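Local coordinates for protein Sqt1 (PDB 4ZOY) that probably acts as a dedicated WD40-repeat chaperone that captures a newly made ribosomal protein (Rpl10/uL16, as in yeast) during ribosome biogenesis, at residues A[235-239]-A[276-280]; A[183-189]-A[214-220]; A[243-247]-A[320-324]; A[206-212]-A[249-255]. All coordinates share one frame; numbering follows the deposited sequence.

Contact 1 of 4, residues A[235-239]-A[276-280]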
loop_
_atom_site.group_PDB
_atom_site.type_symbol
_atom_site.label_atom_id
_atom_site.label_comp_id
_atom_site.label_asym_id
_atom_site.label_seq_id
_atom_site.Cartn_x
_atom_site.Cartn_y
_atom_site.Cartn_z
ATOM N N THR A 235 -12.104 7.005 18.251
ATOM C CA THR A 235 -12.054 7.447 16.857
ATOM C C THR A 235 -12.523 8.876 16.662
ATOM O O THR A 235 -13.269 9.403 17.484
ATOM C CB THR A 235 -12.927 6.565 15.949
ATOM O OG1 THR A 235 -14.315 6.805 16.246
ATOM C CG2 THR A 235 -12.608 5.088 16.136
ATOM N N VAL A 236 -12.104 9.491 15.558
ATOM C CA VAL A 236 -12.640 10.798 15.161
ATOM C C VAL A 236 -13.778 10.660 14.152
ATOM O O VAL A 236 -14.567 11.594 13.965
ATOM C CB VAL A 236 -11.581 11.722 14.541
ATOM C CG1 VAL A 236 -10.472 11.998 15.540
ATOM C CG2 VAL A 236 -11.019 11.128 13.252
ATOM N N VAL A 237 -13.823 9.503 13.496
ATOM C CA VAL A 237 -14.894 9.100 12.581
ATOM C C VAL A 237 -15.149 7.615 12.773
ATOM O O VAL A 237 -14.206 6.819 12.812
ATOM C CB VAL A 237 -14.536 9.349 11.089
ATOM C CG1 VAL A 237 -15.563 8.680 10.161
ATOM C CG2 VAL A 237 -14.429 10.818 10.790
ATOM N N SER A 238 -16.416 7.241 12.914
ATOM C CA SER A 238 -16.830 5.847 12.924
ATOM C C SER A 238 -18.105 5.733 12.102
ATOM O O SER A 238 -19.131 6.325 12.454
ATOM C CB SER A 238 -17.065 5.336 14.353
ATOM O OG SER A 238 -15.841 5.084 15.027
ATOM N N LEU A 239 -18.038 4.995 10.997
ATOM C CA LEU A 239 -19.193 4.787 10.130
ATOM C C LEU A 239 -19.362 3.302 9.865
ATOM O O LEU A 239 -18.384 2.584 9.620
ATOM C CB LEU A 239 -19.035 5.558 8.821
ATOM C CG LEU A 239 -19.089 7.078 8.972
ATOM C CD1 LEU A 239 -18.561 7.755 7.725
ATOM C CD2 LEU A 239 -20.527 7.518 9.252
ATOM N N VAL A 276 -15.210 10.911 2.885
ATOM C CA VAL A 276 -15.649 11.287 4.230
ATOM C C VAL A 276 -14.728 12.356 4.799
ATOM O O VAL A 276 -13.509 12.278 4.655
ATOM C CB VAL A 276 -15.674 10.069 5.175
ATOM C CG1 VAL A 276 -16.090 10.475 6.582
ATOM C CG2 VAL A 276 -16.620 9.002 4.644
ATOM N N GLY A 277 -15.307 13.370 5.438
ATOM C CA GLY A 277 -14.498 14.421 6.030
ATOM C C GLY A 277 -13.786 14.004 7.313
ATOM O O GLY A 277 -14.302 13.206 8.101
ATOM N N LEU A 278 -12.596 14.562 7.499
ATOM C CA LEU A 278 -11.800 14.351 8.710
ATOM C C LEU A 278 -11.586 15.672 9.422
ATOM O O LEU A 278 -11.557 16.717 8.778
ATOM C CB LEU A 278 -10.441 13.751 8.370
ATOM C CG LEU A 278 -10.428 12.387 7.691
ATOM C CD1 LEU A 278 -8.971 12.050 7.374
ATOM C CD2 LEU A 278 -11.086 11.328 8.564
ATOM N N PRO A 279 -11.398 15.630 10.747
ATOM C CA PRO A 279 -10.994 16.862 11.432
ATOM C C PRO A 279 -9.528 17.178 11.155
ATOM O O PRO A 279 -8.726 16.264 10.990
ATOM C CB PRO A 279 -11.214 16.519 12.905
ATOM C CG PRO A 279 -10.891 15.052 12.969
ATOM C CD PRO A 279 -11.457 14.482 11.669
ATOM N N ARG A 280 -9.181 18.460 11.104
ATOM C CA ARG A 280 -7.787 18.844 10.912
ATOM C C ARG A 280 -7.120 18.997 12.282
ATOM O O ARG A 280 -7.662 19.651 13.167
ATOM C CB ARG A 280 -7.691 20.134 10.098
ATOM C CG ARG A 280 -6.603 20.105 9.031
ATOM C CD ARG A 280 -7.019 19.265 7.824
ATOM N NE ARG A 280 -8.399 19.515 7.409
ATOM C CZ ARG A 280 -8.797 20.580 6.718
ATOM N NH1 ARG A 280 -7.917 21.501 6.348
ATOM N NH2 ARG A 280 -10.076 20.717 6.385
#
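Val-237 and Val-276 both hold CG1 opposite the backbone N, with chi1 169° and 178°. This turns the two methyls toward each other, and CG1 of Val-237 meets CG1 of Val-276 at 4.0 Å. The other methyl of Val-237 points further along 276-280. Its CG2 lies 3.6 Å from the carbonyl O of Gly-277 and also touches CD2 of Leu-278, whose side chain crosses it at about a right angle. Leu-239 and Val-276 meet tip to tip. CD1 of Leu-239 rests against both methyls of Val-276, 3.8 Å from CG1. At the other end, Val-236 packs on the ring of Pro-279, with CG2 of Val-236 3.7 Å from CD of Pro-279 and its CB near CG of the ring. An alanine in place of Pro-279 would lack CG and CD, and would probably leave a gap beside the CB and CG2 of Val-236. The two segments run nearly antiparallel, 164° apart, yet no hydrogen bond joins them. The contact is buried and held mainly by apolar side chains. Val-216, in the strand next to 235-239, also packs on Leu-278. Strand 235-239 is the last of one four-stranded sheet, and 273-277 is the third of the next. Such side-chain packing between successive sheets is typical of the blades of a WD40 beta-propeller.

Contact 2 of 4, residues A[183-189]-A[214-220]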
loop_
_atom_site.group_PDB
_atom_site.type_symbol
_atom_site.label_atom_id
_atom_site.label_comp_id
_atom_site.label_asym_id
_atom_site.label_seq_id
_atom_site.Cartn_x
_atom_site.Cartn_y
_atom_site.Cartn_z
ATOM N N VAL A 183 1.186 0.768 21.298
ATOM C CA VAL A 183 0.582 2.098 21.425
ATOM C C VAL A 183 -0.940 2.012 21.498
ATOM O O VAL A 183 -1.576 2.672 22.331
ATOM C CB VAL A 183 0.993 2.987 20.253
ATOM C CG1 VAL A 183 0.379 4.382 20.382
ATOM C CG2 VAL A 183 2.510 3.067 20.164
ATOM N N GLN A 184 -1.523 1.205 20.613
ATOM C CA GLN A 184 -2.964 0.978 20.573
ATOM C C GLN A 184 -3.294 -0.429 20.126
ATOM O O GLN A 184 -2.547 -1.032 19.354
ATOM C CB GLN A 184 -3.661 1.948 19.607
ATOM C CG GLN A 184 -3.461 3.412 19.875
ATOM C CD GLN A 184 -4.308 3.940 21.013
ATOM O OE1 GLN A 184 -5.096 3.213 21.617
ATOM N NE2 GLN A 184 -4.161 5.227 21.297
ATOM N N SER A 185 -4.422 -0.936 20.607
ATOM C CA SER A 185 -5.019 -2.151 20.068
ATOM C C SER A 185 -6.520 -1.920 20.002
ATOM O O SER A 185 -7.186 -1.779 21.030
ATOM C CB SER A 185 -4.683 -3.382 20.915
ATOM O OG SER A 185 -5.232 -3.269 22.220
ATOM N N TYR A 186 -7.041 -1.854 18.783
ATOM C CA TYR A 186 -8.443 -1.535 18.545
ATOM C C TYR A 186 -9.217 -2.740 18.056
ATOM O O TYR A 186 -8.702 -3.523 17.253
ATOM C CB TYR A 186 -8.581 -0.440 17.500
ATOM C CG TYR A 186 -7.915 0.870 17.814
ATOM C CD1 TYR A 186 -8.424 1.716 18.796
ATOM C CD2 TYR A 186 -6.803 1.289 17.093
ATOM C CE1 TYR A 186 -7.820 2.933 19.066
ATOM C CE2 TYR A 186 -6.201 2.497 17.352
ATOM C CZ TYR A 186 -6.718 3.321 18.337
ATOM O OH TYR A 186 -6.113 4.533 18.574
ATOM N N PHE A 187 -10.460 -2.870 18.512
ATOM C CA PHE A 187 -11.300 -4.010 18.174
ATOM C C PHE A 187 -12.687 -3.556 17.757
ATOM O O PHE A 187 -13.699 -4.092 18.213
ATOM C CB PHE A 187 -11.384 -4.974 19.367
ATOM C CG PHE A 187 -10.041 -5.410 19.868
ATOM C CD1 PHE A 187 -9.377 -6.466 19.267
ATOM C CD2 PHE A 187 -9.432 -4.748 20.918
ATOM C CE1 PHE A 187 -8.129 -6.859 19.712
ATOM C CE2 PHE A 187 -8.183 -5.139 21.369
ATOM C CZ PHE A 187 -7.533 -6.193 20.762
ATOM N N LEU A 188 -12.733 -2.570 16.875
ATOM C CA LEU A 188 -14.001 -1.983 16.457
ATOM C C LEU A 188 -14.593 -2.664 15.224
ATOM O O LEU A 188 -15.801 -2.888 15.177
ATOM C CB LEU A 188 -13.836 -0.480 16.213
ATOM C CG LEU A 188 -13.477 0.327 17.467
ATOM C CD1 LEU A 188 -13.431 1.811 17.171
ATOM C CD2 LEU A 188 -14.453 0.039 18.595
ATOM N N HIS A 189 -13.770 -2.983 14.221
ATOM C CA HIS A 189 -14.264 -3.769 13.085
ATOM C C HIS A 189 -14.729 -5.135 13.578
ATOM O O HIS A 189 -14.134 -5.681 14.502
ATOM C CB HIS A 189 -13.193 -3.982 12.015
ATOM C CG HIS A 189 -12.668 -2.728 11.384
ATOM N ND1 HIS A 189 -13.469 -1.800 10.756
ATOM C CD2 HIS A 189 -11.396 -2.293 11.228
ATOM C CE1 HIS A 189 -12.714 -0.834 10.256
ATOM N NE2 HIS A 189 -11.452 -1.112 10.529
ATOM N N LEU A 214 -15.816 1.819 8.598
ATOM C CA LEU A 214 -14.645 2.690 8.567
ATOM C C LEU A 214 -14.438 3.261 9.956
ATOM O O LEU A 214 -15.368 3.816 10.523
ATOM C CB LEU A 214 -14.833 3.840 7.574
ATOM C CG LEU A 214 -13.974 5.100 7.726
ATOM C CD1 LEU A 214 -12.520 4.832 7.303
ATOM C CD2 LEU A 214 -14.524 6.271 6.923
ATOM N N HIS A 215 -13.235 3.129 10.501
ATOM C CA HIS A 215 -12.886 3.787 11.753
ATOM C C HIS A 215 -11.607 4.570 11.553
ATOM O O HIS A 215 -10.663 4.084 10.919
ATOM C CB HIS A 215 -12.742 2.787 12.894
ATOM C CG HIS A 215 -14.012 2.067 13.198
ATOM N ND1 HIS A 215 -15.069 2.680 13.841
ATOM C CD2 HIS A 215 -14.420 0.811 12.906
ATOM C CE1 HIS A 215 -16.064 1.821 13.951
ATOM N NE2 HIS A 215 -15.701 0.681 13.389
ATOM N N VAL A 216 -11.576 5.787 12.082
ATOM C CA VAL A 216 -10.394 6.615 11.978
ATOM C C VAL A 216 -9.904 6.913 13.392
ATOM O O VAL A 216 -10.516 7.695 14.117
ATOM C CB VAL A 216 -10.674 7.913 11.206
ATOM C CG1 VAL A 216 -9.390 8.701 11.048
ATOM C CG2 VAL A 216 -11.273 7.592 9.822
ATOM N N TYR A 217 -8.799 6.268 13.771
ATOM C CA TYR A 217 -8.350 6.265 15.163
ATOM C C TYR A 217 -7.497 7.454 15.516
ATOM O O TYR A 217 -6.611 7.858 14.762
ATOM C CB TYR A 217 -7.563 4.989 15.481
ATOM C CG TYR A 217 -8.221 3.736 14.970
ATOM C CD1 TYR A 217 -9.304 3.163 15.629
ATOM C CD2 TYR A 217 -7.758 3.133 13.813
ATOM C CE1 TYR A 217 -9.908 2.014 15.134
ATOM C CE2 TYR A 217 -8.347 1.999 13.315
ATOM C CZ TYR A 217 -9.419 1.440 13.976
ATOM O OH TYR A 217 -9.996 0.310 13.456
ATOM N N ASP A 218 -7.770 7.999 16.698
ATOM C CA ASP A 218 -6.963 9.048 17.314
ATOM C C ASP A 218 -5.747 8.436 18.010
ATOM O O ASP A 218 -5.725 8.306 19.239
ATOM C CB ASP A 218 -7.818 9.827 18.319
ATOM C CG ASP A 218 -7.065 10.955 18.999
ATOM O OD1 ASP A 218 -6.203 11.584 18.360
ATOM O OD2 ASP A 218 -7.373 11.220 20.184
ATOM N N VAL A 219 -4.745 8.058 17.223
ATOM C CA VAL A 219 -3.726 7.129 17.706
ATOM C C VAL A 219 -2.903 7.690 18.873
ATOM O O VAL A 219 -2.542 6.949 19.801
ATOM C CB VAL A 219 -2.789 6.723 16.554
ATOM C CG1 VAL A 219 -1.591 5.936 17.071
ATOM C CG2 VAL A 219 -3.576 5.887 15.545
ATOM N N PHE A 220 -2.621 8.986 18.837
ATOM C CA PHE A 220 -1.754 9.589 19.846
ATOM C C PHE A 220 -2.479 10.535 20.795
ATOM O O PHE A 220 -1.832 11.277 21.530
ATOM C CB PHE A 220 -0.594 10.299 19.159
ATOM C CG PHE A 220 0.245 9.378 18.311
ATOM C CD1 PHE A 220 1.126 8.479 18.891
ATOM C CD2 PHE A 220 0.116 9.382 16.936
ATOM C CE1 PHE A 220 1.881 7.612 18.105
ATOM C CE2 PHE A 220 0.869 8.523 16.143
ATOM C CZ PHE A 220 1.748 7.633 16.723
HETATM O O HOH W 1 -5.631 7.689 22.356
HETATM O O HOH W 2 -7.665 6.137 20.152
HETATM O O HOH W 3 -17.636 -1.397 13.667
HETATM O O HOH W 4 -10.823 -2.324 14.670
#
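Tyr-186 lies on Tyr-217 in an offset stack, with ring centroids 3.9 Å apart and planes at 11°. The side chains lie alongside each other, pointing opposite ways, so CE2 and CZ of Tyr-186 sit near CB of Tyr-217. A leucine in place of Tyr-186 would probably leave this face of Tyr-217 poorly covered and water 2 without its hydroxyl partner. Beside the stack, CB of Leu-188 sits over a face of the His-215 ring in a CH-pi contact, 3.7 Å from the centroid. CD1 of Leu-188 also meets the edge of the Tyr-217 ring. Gln-184 bends at chi2 (-78°), which brings NE2 to the carbonyl O of Val-219 at 2.8 Å in a nearly straight bond. The carbonyl is met from above its plane. Strand 180-186 ends one propeller blade and 214-218 is the third strand of the next, so the contact joins two blades within one predicted WD repeat. Tyr-217 and Asp-218 stand where a WD repeat usually carries Trp-Asp. Further out, Thr-207 bonds both His-189 NE2 and Tyr-217 OH, while Ser-213 holds His-189 ND1. Asp-211 OD1 in turn bonds Ser-213 OG. This is consistent with a variant of the Asp-His-Ser/Thr-Trp tetrad, in which the aspartate is reached through a serine and Tyr-217 takes the place of Trp. Ser-238 grips His-215 ND1. Water 3 links His-215 NE2 (2.9 Å) to Leu-188 O. Water 2 lies in the ring plane at the edge of Tyr-186, 2.7 Å from its OH, and near Asp-218 O.

Contact 3 of 4, residues A[243-247]-A[320-324]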
loop_
_atom_site.group_PDB
_atom_site.type_symbol
_atom_site.label_atom_id
_atom_site.label_comp_id
_atom_site.label_asym_id
_atom_site.label_seq_id
_atom_site.Cartn_x
_atom_site.Cartn_y
_atom_site.Cartn_z
ATOM N N ASP A 243 -25.323 3.102 8.790
ATOM C CA ASP A 243 -25.324 4.418 8.172
ATOM C C ASP A 243 -25.607 4.264 6.670
ATOM O O ASP A 243 -24.701 4.008 5.878
ATOM C CB ASP A 243 -23.987 5.134 8.426
ATOM C CG ASP A 243 -23.686 5.319 9.921
ATOM O OD1 ASP A 243 -24.405 6.103 10.581
ATOM O OD2 ASP A 243 -22.715 4.713 10.440
ATOM N N GLN A 244 -26.876 4.412 6.295
ATOM C CA GLN A 244 -27.362 4.079 4.957
ATOM C C GLN A 244 -26.658 4.830 3.829
ATOM O O GLN A 244 -26.508 4.317 2.723
ATOM C CB GLN A 244 -28.868 4.355 4.868
ATOM C CG GLN A 244 -29.736 3.312 5.556
ATOM C CD GLN A 244 -31.176 3.761 5.717
ATOM O OE1 GLN A 244 -31.463 4.957 5.761
ATOM N NE2 GLN A 244 -32.090 2.801 5.805
ATOM N N ARG A 245 -26.233 6.052 4.114
ATOM C CA ARG A 245 -25.588 6.885 3.109
ATOM C C ARG A 245 -24.125 6.446 2.931
ATOM O O ARG A 245 -23.462 6.813 1.956
ATOM C CB ARG A 245 -25.711 8.365 3.507
ATOM C CG ARG A 245 -24.867 9.328 2.723
ATOM C CD ARG A 245 -25.139 9.142 1.245
ATOM N NE ARG A 245 -24.257 9.967 0.438
ATOM C CZ ARG A 245 -24.297 10.026 -0.886
ATOM N NH1 ARG A 245 -25.160 9.271 -1.555
ATOM N NH2 ARG A 245 -23.458 10.824 -1.549
ATOM N N PHE A 246 -23.650 5.605 3.846
ATOM C CA PHE A 246 -22.258 5.171 3.819
ATOM C C PHE A 246 -22.099 3.725 3.378
ATOM O O PHE A 246 -21.095 3.365 2.759
ATOM C CB PHE A 246 -21.626 5.337 5.202
ATOM C CG PHE A 246 -20.191 4.897 5.253
ATOM C CD1 PHE A 246 -19.215 5.672 4.643
ATOM C CD2 PHE A 246 -19.820 3.712 5.879
ATOM C CE1 PHE A 246 -17.894 5.293 4.651
ATOM C CE2 PHE A 246 -18.471 3.324 5.896
ATOM C CZ PHE A 246 -17.518 4.121 5.273
ATOM N N ALA A 247 -23.085 2.898 3.711
ATOM C CA ALA A 247 -22.985 1.452 3.556
ATOM C C ALA A 247 -22.658 1.010 2.134
ATOM O O ALA A 247 -23.352 1.357 1.183
ATOM C CB ALA A 247 -24.283 0.798 4.014
ATOM N N ILE A 320 -20.490 12.410 4.768
ATOM C CA ILE A 320 -20.207 11.938 3.425
ATOM C C ILE A 320 -20.227 13.113 2.464
ATOM O O ILE A 320 -21.274 13.744 2.261
ATOM C CB ILE A 320 -21.228 10.895 2.964
ATOM C CG1 ILE A 320 -21.428 9.814 4.031
ATOM C CG2 ILE A 320 -20.811 10.314 1.625
ATOM C CD1 ILE A 320 -20.196 9.034 4.365
ATOM N N LEU A 321 -19.117 13.388 1.828
ATOM C CA LEU A 321 -18.973 14.542 0.986
ATOM C C LEU A 321 -19.199 14.209 -0.492
ATOM O O LEU A 321 -19.453 15.061 -1.259
ATOM C CB LEU A 321 -17.573 15.131 1.163
ATOM C CG LEU A 321 -17.248 15.608 2.579
ATOM C CD1 LEU A 321 -15.785 15.963 2.735
ATOM C CD2 LEU A 321 -18.102 16.798 2.958
ATOM N N ALA A 322 -19.030 12.948 -0.829
ATOM C CA ALA A 322 -19.250 12.455 -2.167
ATOM C C ALA A 322 -19.321 10.945 -2.161
ATOM O O ALA A 322 -18.852 10.354 -1.281
ATOM C CB ALA A 322 -18.172 12.927 -3.112
ATOM N N SER A 323 -20.145 10.461 -3.124
ATOM C CA SER A 323 -20.256 9.025 -3.330
ATOM C C SER A 323 -20.041 8.767 -4.808
ATOM O O SER A 323 -20.544 9.510 -5.643
ATOM C CB SER A 323 -21.621 8.490 -2.887
ATOM O OG SER A 323 -21.785 8.596 -1.484
ATOM N N LEU A 324 -19.322 7.761 -5.079
ATOM C CA LEU A 324 -18.979 7.391 -6.433
ATOM C C LEU A 324 -19.131 5.960 -6.861
ATOM O O LEU A 324 -18.740 5.064 -6.216
ATOM C CB LEU A 324 -17.532 7.802 -6.778
ATOM C CG LEU A 324 -17.056 9.154 -6.275
ATOM C CD1 LEU A 324 -15.543 9.269 -6.300
ATOM C CD2 LEU A 324 -17.625 10.234 -7.132
HETATM O O HOH W 5 -24.029 12.907 1.714
#
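Arg-245 reaches across Ile-320 toward Ser-323. Its CG stands opposite the backbone N (chi1 168°), which lays it against CG1 of Ile-320 at 3.7 Å. The bend at chi2 (54°) then turns the rest of the chain toward Ser-323. Further out, NE of Arg-245 passes CG2 of Ile-320, also at 3.7 Å. The two side chains cross at a slant. The guanidinium ends with a face over Ser-323 OG. This pair is no hydrogen bond, because the N-H groups point the wrong way, and its exact spacing is doubtful because Ser-323 has two conformers. Ser-323 OG instead bonds Lys-274 NZ, which also hydrogen-bonds the carbonyl O of Arg-245. Water 5 adds a polar link. It donates to Ile-320 O at 2.9 Å and accepts a weak bond from Arg-245 NE at 3.2 Å.

Ile-320 is the apolar centre of the contact. Its far methyl, CD1, comes to the edge of the Phe-246 ring, 3.5 Å from CD1 of Phe-246, and the two side chains cross at about a right angle. The loop that carries Phe-246 is drawn in by Asp-243 O, which accepts from both Phe-246 N and Ala-247 N. Phe-246 is buried while Arg-245 is exposed, so the contact runs from the interior to the surface. The loop 243-247 connects strand 235-239 of one propeller blade to strand 252-257 of the next. Phe-246 lies between them, packing on Leu-239 of the first and on strands 263-268 and 273-277 of the second. Ile-320 belongs to the second blade's last strand, 320-324, beside Val-276.

Contact 4 of 4, residues A[206-212]-A[249-255]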
loop_
_atom_site.group_PDB
_atom_site.type_symbol
_atom_site.label_atom_id
_atom_site.label_comp_id
_atom_site.label_asym_id
_atom_site.label_seq_id
_atom_site.Cartn_x
_atom_site.Cartn_y
_atom_site.Cartn_z
ATOM N N ALA A 206 -6.806 5.583 9.434
ATOM C CA ALA A 206 -8.086 5.164 8.877
ATOM C C ALA A 206 -8.024 3.725 8.417
ATOM O O ALA A 206 -7.149 3.367 7.635
ATOM C CB ALA A 206 -8.472 6.069 7.719
ATOM N N THR A 207 -8.938 2.901 8.913
ATOM C CA THR A 207 -8.985 1.499 8.505
ATOM C C THR A 207 -10.391 1.089 8.102
ATOM O O THR A 207 -11.394 1.659 8.557
ATOM C CB THR A 207 -8.462 0.555 9.606
ATOM O OG1 THR A 207 -9.357 0.558 10.728
ATOM C CG2 THR A 207 -7.066 0.988 10.061
ATOM N N VAL A 208 -10.450 0.107 7.216
ATOM C CA VAL A 208 -11.720 -0.366 6.672
ATOM C C VAL A 208 -11.813 -1.875 6.766
ATOM O O VAL A 208 -10.809 -2.555 6.965
ATOM C CB VAL A 208 -11.906 0.066 5.211
ATOM C CG1 VAL A 208 -12.039 1.571 5.130
ATOM C CG2 VAL A 208 -10.748 -0.436 4.336
ATOM N N SER A 209 -13.032 -2.387 6.608
ATOM C CA SER A 209 -13.317 -3.793 6.856
ATOM C C SER A 209 -14.306 -4.374 5.858
ATOM O O SER A 209 -15.136 -3.651 5.295
ATOM C CB SER A 209 -13.860 -3.964 8.285
ATOM O OG SER A 209 -14.320 -5.281 8.545
ATOM N N GLU A 210 -14.193 -5.686 5.649
ATOM C CA GLU A 210 -15.199 -6.461 4.920
ATOM C C GLU A 210 -16.603 -6.263 5.488
ATOM O O GLU A 210 -17.583 -6.437 4.774
ATOM C CB GLU A 210 -14.848 -7.953 4.944
ATOM C CG GLU A 210 -13.655 -8.313 4.092
ATOM C CD GLU A 210 -13.363 -9.804 4.061
ATOM O OE1 GLU A 210 -14.179 -10.598 4.579
ATOM O OE2 GLU A 210 -12.298 -10.173 3.523
ATOM N N ASP A 211 -16.698 -5.897 6.764
ATOM C CA ASP A 211 -17.998 -5.729 7.420
ATOM C C ASP A 211 -18.631 -4.365 7.120
ATOM O O ASP A 211 -19.687 -4.031 7.665
ATOM C CB ASP A 211 -17.858 -5.961 8.942
ATOM C CG ASP A 211 -17.397 -4.723 9.714
ATOM O OD1 ASP A 211 -16.934 -3.722 9.120
ATOM O OD2 ASP A 211 -17.498 -4.757 10.959
ATOM N N GLU A 212 -17.959 -3.596 6.256
ATOM C CA GLU A 212 -18.428 -2.324 5.689
ATOM C C GLU A 212 -18.148 -1.112 6.584
ATOM O O GLU A 212 -18.528 0.007 6.244
ATOM C CB GLU A 212 -19.924 -2.411 5.321
ATOM C CG GLU A 212 -20.174 -3.533 4.311
ATOM C CD GLU A 212 -21.635 -3.862 4.068
ATOM O OE1 GLU A 212 -22.493 -2.979 4.244
ATOM O OE2 GLU A 212 -21.912 -5.010 3.660
ATOM N N GLU A 249 -22.535 -2.344 0.244
ATOM C CA GLU A 249 -22.854 -3.762 0.352
ATOM C C GLU A 249 -21.775 -4.626 -0.294
ATOM O O GLU A 249 -21.428 -4.433 -1.464
ATOM C CB GLU A 249 -24.221 -4.058 -0.283
ATOM C CG GLU A 249 -24.658 -5.503 -0.112
ATOM C CD GLU A 249 -26.112 -5.730 -0.492
ATOM O OE1 GLU A 249 -26.627 -4.994 -1.362
ATOM O OE2 GLU A 249 -26.741 -6.642 0.090
ATOM N N GLY A 250 -21.244 -5.567 0.482
ATOM C CA GLY A 250 -20.208 -6.460 0.006
ATOM C C GLY A 250 -18.858 -6.138 0.624
ATOM O O GLY A 250 -17.919 -6.921 0.511
ATOM N N GLY A 251 -18.757 -4.979 1.262
ATOM C CA GLY A 251 -17.562 -4.659 2.030
ATOM C C GLY A 251 -16.649 -3.579 1.474
ATOM O O GLY A 251 -16.775 -3.140 0.336
ATOM N N LEU A 252 -15.724 -3.144 2.318
ATOM C CA LEU A 252 -14.696 -2.175 1.928
ATOM C C LEU A 252 -13.331 -2.852 1.842
ATOM O O LEU A 252 -13.016 -3.720 2.656
ATOM C CB LEU A 252 -14.638 -1.016 2.923
ATOM C CG LEU A 252 -15.896 -0.148 2.991
ATOM C CD1 LEU A 252 -15.749 0.844 4.149
ATOM C CD2 LEU A 252 -16.178 0.576 1.677
ATOM N N PHE A 253 -12.523 -2.424 0.875
ATOM C CA PHE A 253 -11.278 -3.112 0.539
ATOM C C PHE A 253 -10.079 -2.193 0.380
ATOM O O PHE A 253 -8.941 -2.663 0.291
ATOM C CB PHE A 253 -11.472 -3.913 -0.751
ATOM C CG PHE A 253 -12.576 -4.926 -0.658
ATOM C CD1 PHE A 253 -12.429 -6.038 0.153
ATOM C CD2 PHE A 253 -13.767 -4.747 -1.342
ATOM C CE1 PHE A 253 -13.451 -6.974 0.272
ATOM C CE2 PHE A 253 -14.788 -5.681 -1.233
ATOM C CZ PHE A 253 -14.627 -6.791 -0.423
ATOM N N SER A 254 -10.325 -0.887 0.330
ATOM C CA SER A 254 -9.236 0.072 0.132
ATOM C C SER A 254 -9.539 1.392 0.835
ATOM O O SER A 254 -10.700 1.723 1.102
ATOM C CB SER A 254 -8.975 0.299 -1.364
ATOM O OG SER A 254 -10.160 0.738 -2.018
ATOM N N VAL A 255 -8.482 2.145 1.131
ATOM C CA VAL A 255 -8.606 3.393 1.872
ATOM C C VAL A 255 -7.395 4.267 1.566
ATOM O O VAL A 255 -6.288 3.766 1.370
ATOM C CB VAL A 255 -8.758 3.127 3.400
ATOM C CG1 VAL A 255 -7.520 2.447 3.968
ATOM C CG2 VAL A 255 -9.049 4.418 4.165
#
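Ser-209 O accepts from Leu-252 N at 3.1 Å where strands 206-209 and 252-255 run antiparallel, their axes 5.6 Å apart at closest and 161° between directions. The same carbonyl takes Glu-212 N from the opposite face of its plane, which closes a type I turn from Ser-209 to Glu-212. Ser-209 OG accepts from Asp-211 N in an ST turn. Gly-251 lies against this turn. A CB there would clash with Glu-210 O, and CA of Gly-251 is already 3.3 Å from that oxygen. Glu-212 stretches out beyond CG along the glycines. Its CG packs on Gly-251 CA, and OE2 accepts from Gly-250 N at 3.3 Å, met from above the carboxylate plane. The turn joins the second and third strands of one WD40 propeller blade, while 252-257 is the first strand of the next, so here side chains from the face of one blade pack on that strand. Val-208 crosses Leu-252 at about a right angle, with the two CB atoms 3.7 Å apart. CG1 of Val-208 touches both Leu-252 CD1 and Val-255 CB. Val-255 keeps CG2 opposite its backbone N, and this methyl meets Ala-206 CB at 4.0 Å. Leu-252 CD1 also reaches Glu-212 O. On the exposed side, Glu-210 CG lies 4.1 Å from Phe-253 CE1. In strand 263-268, Val-266 touches Val-208 and Leu-252, and Val-264 touches Ala-206 and Val-255.

From the N terminus, contact 2 comes first. It closes the loop from 183-189 to 214-220 and ties the end of one blade to the third strand of the next. Contact 4 opens within that loop, at 206-212, and closes at 249-255, so it crosses contact 2. Contact 1 starts at 235-239 after contact 2 has closed, and crosses contact 4. Contact 3 starts at 243-247 and crosses both contacts 1 and 4. Contacts 1, 3 and 4 together join the blade 193-239 and its connecting loop to the blade 252-324. Ser-238 and His-215 link contacts 1 and 2, Thr-207 links 2 and 4, and Phe-246 touches all the other contacts.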